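Local coordinates for protein KLLA0B12012p (Kluyveromyces lactis, PDB 6Y3P) that probably binds ATP and a metal ion through this C-terminal ATP-grasp domain of Pby1, a direct partner of the mRNA decapping enzyme Dcp2, at residues A[8-16]-A[32-42]; A[296-307]-A[331-341]. All blocks are in the same frame, centred on the assembly; numbering follows the deposited sequence.

Contact 1: residues A[8-16]-A[32-42]; sequences AQIVLTIPE and LPNVPVSRSLP. With SO4 (sulfate ion), chain E.
Strands 8-12 and 37-38 are the two parallel strands of a beta-alpha-beta unit whose crossover is helix 21-31, and their pairing I10 with V37 and V11 with S38 sets the edge of a four-stranded sheet. Three backbone bonds fix the register: I10 N to P36 O, S38 N to I10 O at 2.7 Å, and L12 N to S38 O, the straightest at 168°. Side chains then divide between the two faces. On the one turned to the crossover helix, where F28 also meets I10, the CD1 methyl of I10 lies 3.6 Å from V35 CG1, the two side chains crossing near a right angle. With CG1 anti to the carbonyl carbon (chi1 -74°), I10 sends CD1 back to V35 and L32 and leaves CG2 for V37 CG2, 4.1 Å away. Cutting I10 back to an alanine would probably leave V35 and L32 without their shared methyl partner and open a gap beside F28. On the other face V11 CG1 packs against L41 CD1 at 3.9 Å. Beyond the pairing the contact turns polar. R39 N donates to sulfate O1 (2.8 Å), and R39 NE reaches the same oxygen at 3.2 Å, near the guanidinium plane, because the chain bends at chi3 (-58°). NH1 of the same guanidinium forms a long salt bridge of 3.4 Å with E16 OE2, which approaches obliquely. The sulfate is probably from the crystallisation liquor. An edge strand, 37-38, joined through helix 21-31 to its parallel neighbour 8-12 makes the classic right-handed beta-alpha-beta crossover.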
# COMPACT_ATOMS: atom_id res chain seq x y z
N ALA A 8 -20.25 3.61 26.54
CA ALA A 8 -19.70 3.76 25.21
C ALA A 8 -19.63 5.22 24.75
O ALA A 8 -20.47 6.05 25.15
CB ALA A 8 -20.54 2.95 24.25
N GLN A 9 -18.63 5.53 23.90
CA GLN A 9 -18.33 6.85 23.36
C GLN A 9 -17.55 6.72 22.03
O GLN A 9 -16.70 5.84 21.92
CB GLN A 9 -17.51 7.60 24.41
CG GLN A 9 -17.17 9.04 24.10
CD GLN A 9 -16.56 9.67 25.32
OE1 GLN A 9 -15.60 9.16 25.91
NE2 GLN A 9 -17.15 10.79 25.73
N ILE A 10 -17.85 7.58 21.03
CA ILE A 10 -17.19 7.66 19.72
C ILE A 10 -16.71 9.10 19.54
O ILE A 10 -17.52 10.01 19.62
CB ILE A 10 -18.09 7.17 18.53
CG1 ILE A 10 -18.23 5.64 18.51
CG2 ILE A 10 -17.54 7.65 17.16
CD1 ILE A 10 -19.49 5.11 17.76
N VAL A 11 -15.40 9.29 19.27
CA VAL A 11 -14.75 10.60 19.08
C VAL A 11 -14.27 10.71 17.62
O VAL A 11 -13.44 9.91 17.18
CB VAL A 11 -13.59 10.85 20.09
CG1 VAL A 11 -12.98 12.23 19.90
CG2 VAL A 11 -14.04 10.65 21.54
N LEU A 12 -14.79 11.69 16.88
CA LEU A 12 -14.45 11.93 15.47
C LEU A 12 -13.81 13.31 15.36
O LEU A 12 -14.52 14.30 15.26
CB LEU A 12 -15.72 11.83 14.61
CG LEU A 12 -15.60 11.84 13.07
CD1 LEU A 12 -14.66 10.73 12.56
CD2 LEU A 12 -16.98 11.67 12.43
N THR A 13 -12.47 13.37 15.44
CA THR A 13 -11.66 14.61 15.44
C THR A 13 -11.23 15.07 14.04
O THR A 13 -10.53 16.08 13.89
CB THR A 13 -10.45 14.49 16.38
OG1 THR A 13 -9.61 13.43 15.93
CG2 THR A 13 -10.87 14.27 17.83
N ILE A 14 -11.67 14.35 13.02
CA ILE A 14 -11.38 14.67 11.64
C ILE A 14 -12.13 15.94 11.22
O ILE A 14 -13.31 16.09 11.54
CB ILE A 14 -11.64 13.43 10.76
CG1 ILE A 14 -10.30 12.77 10.46
CG2 ILE A 14 -12.44 13.71 9.47
CD1 ILE A 14 -10.34 11.35 10.45
N PRO A 15 -11.42 16.89 10.55
CA PRO A 15 -12.10 18.10 10.08
C PRO A 15 -13.31 17.77 9.22
O PRO A 15 -13.25 16.85 8.38
CB PRO A 15 -11.01 18.80 9.26
CG PRO A 15 -9.73 18.30 9.84
CD PRO A 15 -10.01 16.87 10.13
N GLU A 16 -14.41 18.48 9.47
CA GLU A 16 -15.69 18.37 8.78
C GLU A 16 -15.56 18.65 7.28
O GLU A 16 -16.47 18.31 6.52
CB GLU A 16 -16.72 19.30 9.44
CG GLU A 16 -17.00 18.94 10.90
CD GLU A 16 -17.99 19.82 11.63
OE1 GLU A 16 -19.19 19.80 11.27
OE2 GLU A 16 -17.57 20.50 12.60
N LEU A 32 -24.14 1.99 15.08
CA LEU A 32 -23.94 2.22 16.52
C LEU A 32 -24.88 3.37 16.96
O LEU A 32 -24.42 4.42 17.39
CB LEU A 32 -22.46 2.48 16.87
CG LEU A 32 -21.56 1.25 16.92
CD1 LEU A 32 -20.62 1.22 15.77
CD2 LEU A 32 -20.71 1.26 18.13
N PRO A 33 -26.23 3.21 16.80
CA PRO A 33 -27.14 4.32 17.16
C PRO A 33 -27.14 4.72 18.63
O PRO A 33 -27.44 5.88 18.94
CB PRO A 33 -28.51 3.81 16.70
CG PRO A 33 -28.40 2.32 16.71
CD PRO A 33 -26.98 2.04 16.30
N ASN A 34 -26.79 3.79 19.54
CA ASN A 34 -26.78 4.01 20.99
C ASN A 34 -25.48 4.61 21.52
O ASN A 34 -25.40 4.96 22.71
CB ASN A 34 -27.15 2.72 21.74
CG ASN A 34 -28.59 2.32 21.52
OD1 ASN A 34 -29.52 3.05 21.85
ND2 ASN A 34 -28.79 1.16 20.93
N VAL A 35 -24.47 4.77 20.64
CA VAL A 35 -23.19 5.35 21.03
C VAL A 35 -23.08 6.82 20.58
O VAL A 35 -23.13 7.09 19.38
CB VAL A 35 -21.99 4.49 20.60
CG1 VAL A 35 -20.69 5.07 21.14
CG2 VAL A 35 -22.16 3.04 21.04
N PRO A 36 -22.93 7.79 21.52
CA PRO A 36 -22.84 9.20 21.09
C PRO A 36 -21.54 9.57 20.36
O PRO A 36 -20.48 9.07 20.70
CB PRO A 36 -23.02 9.98 22.40
CG PRO A 36 -22.56 9.04 23.47
CD PRO A 36 -22.88 7.65 22.99
N VAL A 37 -21.64 10.41 19.32
CA VAL A 37 -20.49 10.90 18.53
C VAL A 37 -20.06 12.29 19.05
O VAL A 37 -20.89 13.20 19.17
CB VAL A 37 -20.76 10.87 17.01
CG1 VAL A 37 -19.56 11.40 16.22
CG2 VAL A 37 -21.12 9.47 16.54
N SER A 38 -18.78 12.43 19.40
CA SER A 38 -18.17 13.66 19.89
C SER A 38 -17.04 14.05 18.93
O SER A 38 -16.44 13.17 18.33
CB SER A 38 -17.60 13.44 21.29
OG SER A 38 -17.00 14.63 21.77
N ARG A 39 -16.79 15.35 18.77
CA ARG A 39 -15.74 15.86 17.88
C ARG A 39 -14.51 16.31 18.68
O ARG A 39 -13.56 16.88 18.13
CB ARG A 39 -16.30 17.00 17.00
CG ARG A 39 -17.27 16.51 15.92
CD ARG A 39 -18.08 17.62 15.27
NE ARG A 39 -18.86 18.38 16.26
CZ ARG A 39 -19.80 19.27 15.96
NH1 ARG A 39 -20.12 19.52 14.69
NH2 ARG A 39 -20.45 19.90 16.93
N SER A 40 -14.52 16.02 19.98
CA SER A 40 -13.45 16.39 20.90
C SER A 40 -13.17 15.28 21.92
O SER A 40 -14.06 14.77 22.61
CB SER A 40 -13.79 17.71 21.62
OG SER A 40 -12.81 18.07 22.58
N LEU A 41 -11.90 14.94 22.03
CA LEU A 41 -11.39 13.94 22.94
C LEU A 41 -11.51 14.47 24.38
O LEU A 41 -11.02 15.57 24.67
CB LEU A 41 -9.93 13.68 22.57
CG LEU A 41 -9.33 12.35 22.95
CD1 LEU A 41 -10.01 11.18 22.20
CD2 LEU A 41 -7.82 12.37 22.70
N PRO A 42 -12.19 13.74 25.29
CA PRO A 42 -12.33 14.25 26.67
C PRO A 42 -10.99 14.29 27.42
O PRO A 42 -10.00 13.73 26.93
CB PRO A 42 -13.33 13.28 27.31
CG PRO A 42 -13.24 12.05 26.52
CD PRO A 42 -12.87 12.43 25.12
S SO4 E . -19.02 17.79 20.12
O1 SO4 E . -19.14 16.84 19.02
O2 SO4 E . -18.29 17.19 21.24
O3 SO4 E . -18.27 18.99 19.69
O4 SO4 E . -20.40 18.14 20.53

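Contact 2: residues A[296-307]-A[331-341]; sequences IRTQIHEAVSEL and FDFLVDSDYQV
Q299, on helix 290-313, grips the chain where the turn ends and strand 341-347 begins: V341 N donates to OE1 (2.9 Å, 169°), from above the carbonyl plane, while NE2 donates a hydrogen bond to Y339 O at 2.8 Å, in the plane of both groups. The chain is extended beyond CG, and the two bonds fix the amide's rotation. The buried, closely packed part is the helix face against F331 and F333; the axes of the short segments 296-307 and 331-335 approach to 11.2 Å. I300 CG1 sits over the centre of the F333 ring, 3.9 Å from its centroid and 9° off the normal, a CH-pi contact; A303 CB meets the ring at its edge. One turn on, V304 CG2 and L307 CD2 (3.8 Å to F331 CE2) pack obliquely on F331. I296 closes the other end, its CG2 against V341 CG1 at 3.8 Å. The looser side is the turn, where S337 and D338 make no contact with the helix and Y339 offers its carbonyl and, to I296 CD1, its CB and ring edge. There D336 OD1 accepts from D338 N, an Asx turn, and from Q340 N on the opposite face of the carboxylate. The helix thus covers an antiparallel hairpin, a helix-on-sheet layer within the ATP-grasp fold of this tubulin-tyrosine ligase family member.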
# COMPACT_ATOMS: atom_id res chain seq x y z
N ILE A 296 -7.15 -11.54 -10.50
CA ILE A 296 -6.43 -10.40 -9.93
C ILE A 296 -6.87 -10.24 -8.43
O ILE A 296 -6.05 -9.93 -7.56
CB ILE A 296 -6.67 -9.14 -10.81
CG1 ILE A 296 -5.78 -9.20 -12.08
CG2 ILE A 296 -6.44 -7.83 -10.04
CD1 ILE A 296 -6.23 -8.17 -13.30
N ARG A 297 -8.16 -10.48 -8.15
CA ARG A 297 -8.68 -10.37 -6.79
C ARG A 297 -8.09 -11.50 -5.93
O ARG A 297 -7.64 -11.25 -4.82
CB ARG A 297 -10.21 -10.45 -6.80
CG ARG A 297 -10.89 -9.14 -6.49
CD ARG A 297 -12.34 -9.17 -6.91
NE ARG A 297 -12.59 -8.05 -7.81
CZ ARG A 297 -13.22 -8.14 -8.97
NH1 ARG A 297 -13.73 -9.30 -9.38
NH2 ARG A 297 -13.37 -7.06 -9.73
N THR A 298 -8.07 -12.72 -6.46
CA THR A 298 -7.52 -13.91 -5.80
C THR A 298 -6.05 -13.65 -5.45
O THR A 298 -5.72 -13.74 -4.27
CB THR A 298 -7.81 -15.12 -6.67
OG1 THR A 298 -9.24 -15.19 -6.74
CG2 THR A 298 -7.25 -16.44 -6.08
N GLN A 299 -5.23 -13.22 -6.42
CA GLN A 299 -3.82 -12.83 -6.18
C GLN A 299 -3.69 -11.75 -5.11
O GLN A 299 -2.80 -11.85 -4.26
CB GLN A 299 -3.15 -12.28 -7.44
CG GLN A 299 -3.02 -13.26 -8.59
CD GLN A 299 -2.50 -12.54 -9.81
OE1 GLN A 299 -1.32 -12.14 -9.86
NE2 GLN A 299 -3.37 -12.33 -10.80
N ILE A 300 -4.57 -10.74 -5.13
CA ILE A 300 -4.52 -9.64 -4.14
C ILE A 300 -4.76 -10.18 -2.71
O ILE A 300 -4.01 -9.85 -1.78
CB ILE A 300 -5.45 -8.46 -4.54
CG1 ILE A 300 -4.76 -7.63 -5.65
CG2 ILE A 300 -5.79 -7.57 -3.32
CD1 ILE A 300 -5.65 -6.68 -6.51
N HIS A 301 -5.78 -11.01 -2.54
CA HIS A 301 -6.12 -11.59 -1.24
C HIS A 301 -5.02 -12.47 -0.75
O HIS A 301 -4.74 -12.46 0.42
CB HIS A 301 -7.38 -12.44 -1.37
CG HIS A 301 -8.60 -11.66 -1.64
ND1 HIS A 301 -9.84 -12.23 -1.57
CD2 HIS A 301 -8.74 -10.36 -1.95
CE1 HIS A 301 -10.70 -11.27 -1.83
NE2 HIS A 301 -10.08 -10.12 -2.05
N GLU A 302 -4.39 -13.22 -1.65
CA GLU A 302 -3.28 -14.07 -1.28
C GLU A 302 -2.07 -13.28 -0.83
O GLU A 302 -1.47 -13.62 0.20
CB GLU A 302 -2.96 -15.04 -2.43
CG GLU A 302 -2.25 -16.30 -1.99
CD GLU A 302 -2.78 -17.03 -0.76
OE1 GLU A 302 -4.01 -17.04 -0.52
OE2 GLU A 302 -1.93 -17.62 -0.05
N ALA A 303 -1.73 -12.20 -1.56
CA ALA A 303 -0.58 -11.34 -1.30
C ALA A 303 -0.70 -10.56 0.02
O ALA A 303 0.28 -10.47 0.77
CB ALA A 303 -0.34 -10.41 -2.47
N VAL A 304 -1.92 -10.05 0.31
CA VAL A 304 -2.26 -9.33 1.54
C VAL A 304 -2.10 -10.28 2.77
O VAL A 304 -1.46 -9.92 3.75
CB VAL A 304 -3.69 -8.69 1.45
CG1 VAL A 304 -4.18 -8.27 2.82
CG2 VAL A 304 -3.72 -7.50 0.48
N SER A 305 -2.69 -11.49 2.70
CA SER A 305 -2.68 -12.55 3.72
C SER A 305 -1.24 -12.96 4.06
O SER A 305 -0.87 -13.02 5.23
CB SER A 305 -3.47 -13.76 3.22
OG SER A 305 -3.36 -14.84 4.12
N GLU A 306 -0.43 -13.21 3.02
CA GLU A 306 0.98 -13.59 3.09
C GLU A 306 1.80 -12.48 3.71
O GLU A 306 2.65 -12.75 4.57
CB GLU A 306 1.50 -13.94 1.69
CG GLU A 306 1.01 -15.28 1.16
CD GLU A 306 1.43 -16.45 2.02
OE1 GLU A 306 2.65 -16.68 2.11
OE2 GLU A 306 0.55 -17.05 2.69
N LEU A 307 1.52 -11.22 3.33
CA LEU A 307 2.24 -10.06 3.88
C LEU A 307 2.00 -9.90 5.36
O LEU A 307 2.95 -9.66 6.10
CB LEU A 307 1.94 -8.76 3.11
CG LEU A 307 2.69 -7.50 3.56
CD1 LEU A 307 4.21 -7.75 3.64
CD2 LEU A 307 2.44 -6.37 2.63
N PHE A 331 -3.20 -0.22 -0.32
CA PHE A 331 -2.25 -1.11 -0.97
C PHE A 331 -2.18 -0.80 -2.45
O PHE A 331 -3.20 -0.82 -3.14
CB PHE A 331 -2.59 -2.58 -0.74
CG PHE A 331 -2.08 -3.19 0.54
CD1 PHE A 331 -2.44 -2.66 1.77
CD2 PHE A 331 -1.37 -4.38 0.52
CE1 PHE A 331 -2.04 -3.28 2.95
CE2 PHE A 331 -0.96 -5.00 1.70
CZ PHE A 331 -1.30 -4.44 2.91
N ASP A 332 -0.98 -0.49 -2.93
CA ASP A 332 -0.76 -0.19 -4.34
C ASP A 332 -0.07 -1.32 -5.06
O ASP A 332 1.07 -1.72 -4.73
CB ASP A 332 -0.06 1.16 -4.53
CG ASP A 332 -0.97 2.31 -4.10
OD1 ASP A 332 -1.81 2.75 -4.93
OD2 ASP A 332 -0.90 2.70 -2.92
N PHE A 333 -0.81 -1.86 -6.03
CA PHE A 333 -0.41 -2.94 -6.91
C PHE A 333 -0.30 -2.49 -8.37
O PHE A 333 -1.13 -1.74 -8.85
CB PHE A 333 -1.46 -4.06 -6.87
CG PHE A 333 -1.58 -4.82 -5.58
CD1 PHE A 333 -0.78 -5.93 -5.34
CD2 PHE A 333 -2.53 -4.48 -4.63
CE1 PHE A 333 -0.91 -6.66 -4.14
CE2 PHE A 333 -2.63 -5.19 -3.43
CZ PHE A 333 -1.82 -6.26 -3.19
N LEU A 334 0.68 -3.03 -9.08
CA LEU A 334 0.88 -2.87 -10.52
C LEU A 334 0.35 -4.17 -11.17
O LEU A 334 0.37 -5.23 -10.55
CB LEU A 334 2.37 -2.71 -10.82
CG LEU A 334 2.94 -1.27 -10.89
CD1 LEU A 334 2.74 -0.50 -9.61
CD2 LEU A 334 4.43 -1.29 -11.20
N VAL A 335 -0.20 -4.05 -12.37
CA VAL A 335 -0.73 -5.16 -13.13
C VAL A 335 0.06 -5.23 -14.42
O VAL A 335 0.19 -4.21 -15.12
CB VAL A 335 -2.26 -5.05 -13.44
CG1 VAL A 335 -2.81 -6.39 -13.93
CG2 VAL A 335 -3.04 -4.55 -12.22
N ASP A 336 0.54 -6.44 -14.76
CA ASP A 336 1.27 -6.68 -16.01
C ASP A 336 0.33 -7.18 -17.11
O ASP A 336 -0.83 -7.49 -16.83
CB ASP A 336 2.53 -7.58 -15.83
CG ASP A 336 2.37 -9.08 -15.56
OD1 ASP A 336 1.30 -9.64 -15.91
OD2 ASP A 336 3.36 -9.71 -15.09
N SER A 337 0.84 -7.28 -18.35
CA SER A 337 0.05 -7.70 -19.51
C SER A 337 -0.43 -9.17 -19.44
O SER A 337 -1.25 -9.57 -20.27
CB SER A 337 0.79 -7.41 -20.80
OG SER A 337 2.02 -8.11 -20.78
N ASP A 338 0.00 -9.94 -18.41
CA ASP A 338 -0.42 -11.33 -18.17
C ASP A 338 -1.36 -11.42 -17.00
O ASP A 338 -1.57 -12.51 -16.49
CB ASP A 338 0.78 -12.28 -17.98
CG ASP A 338 1.74 -12.26 -19.15
OD1 ASP A 338 1.26 -12.34 -20.31
OD2 ASP A 338 2.96 -12.13 -18.91
N TYR A 339 -1.94 -10.26 -16.58
CA TYR A 339 -2.89 -10.10 -15.48
C TYR A 339 -2.30 -10.55 -14.13
O TYR A 339 -3.03 -10.98 -13.25
CB TYR A 339 -4.26 -10.76 -15.78
CG TYR A 339 -4.82 -10.38 -17.14
CD1 TYR A 339 -4.52 -11.13 -18.27
CD2 TYR A 339 -5.65 -9.27 -17.29
CE1 TYR A 339 -5.02 -10.79 -19.52
CE2 TYR A 339 -6.14 -8.90 -18.54
CZ TYR A 339 -5.83 -9.67 -19.65
OH TYR A 339 -6.32 -9.35 -20.89
N GLN A 340 -0.97 -10.37 -13.97
CA GLN A 340 -0.23 -10.68 -12.75
C GLN A 340 -0.05 -9.42 -11.93
O GLN A 340 0.38 -8.39 -12.46
CB GLN A 340 1.12 -11.38 -13.05
CG GLN A 340 1.01 -12.73 -13.81
CD GLN A 340 -0.07 -13.63 -13.24
OE1 GLN A 340 0.05 -14.15 -12.14
NE2 GLN A 340 -1.19 -13.75 -13.94
N VAL A 341 -0.38 -9.48 -10.63
CA VAL A 341 -0.23 -8.32 -9.75
C VAL A 341 1.16 -8.26 -9.12
O VAL A 341 1.80 -9.26 -8.87
CB VAL A 341 -1.35 -8.15 -8.66
CG1 VAL A 341 -2.76 -8.32 -9.23
CG2 VAL A 341 -1.13 -9.07 -7.46

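How the contacts relate
Contact 1 and contact 2 share no helix or strand and lie on opposite sides of the chain's centre, with centres 36 Å apart and nearest atoms about 17 Å apart. Contact 1, about 28 Å from the chain's centre, is only partly buried; backbone hydrogen bonds between parallel strands hold it, and its charged end meets a sulfate. Contact 2, about 11 Å from that centre, is mostly buried: a helix lies on an antiparallel sheet, and aromatic and aliphatic side chains do most of the work. Its two hydrogen bonds across the segments both involve one glutamine amide, once as acceptor and once as donor, whereas contact 1 joins main chain to main chain within a sheet.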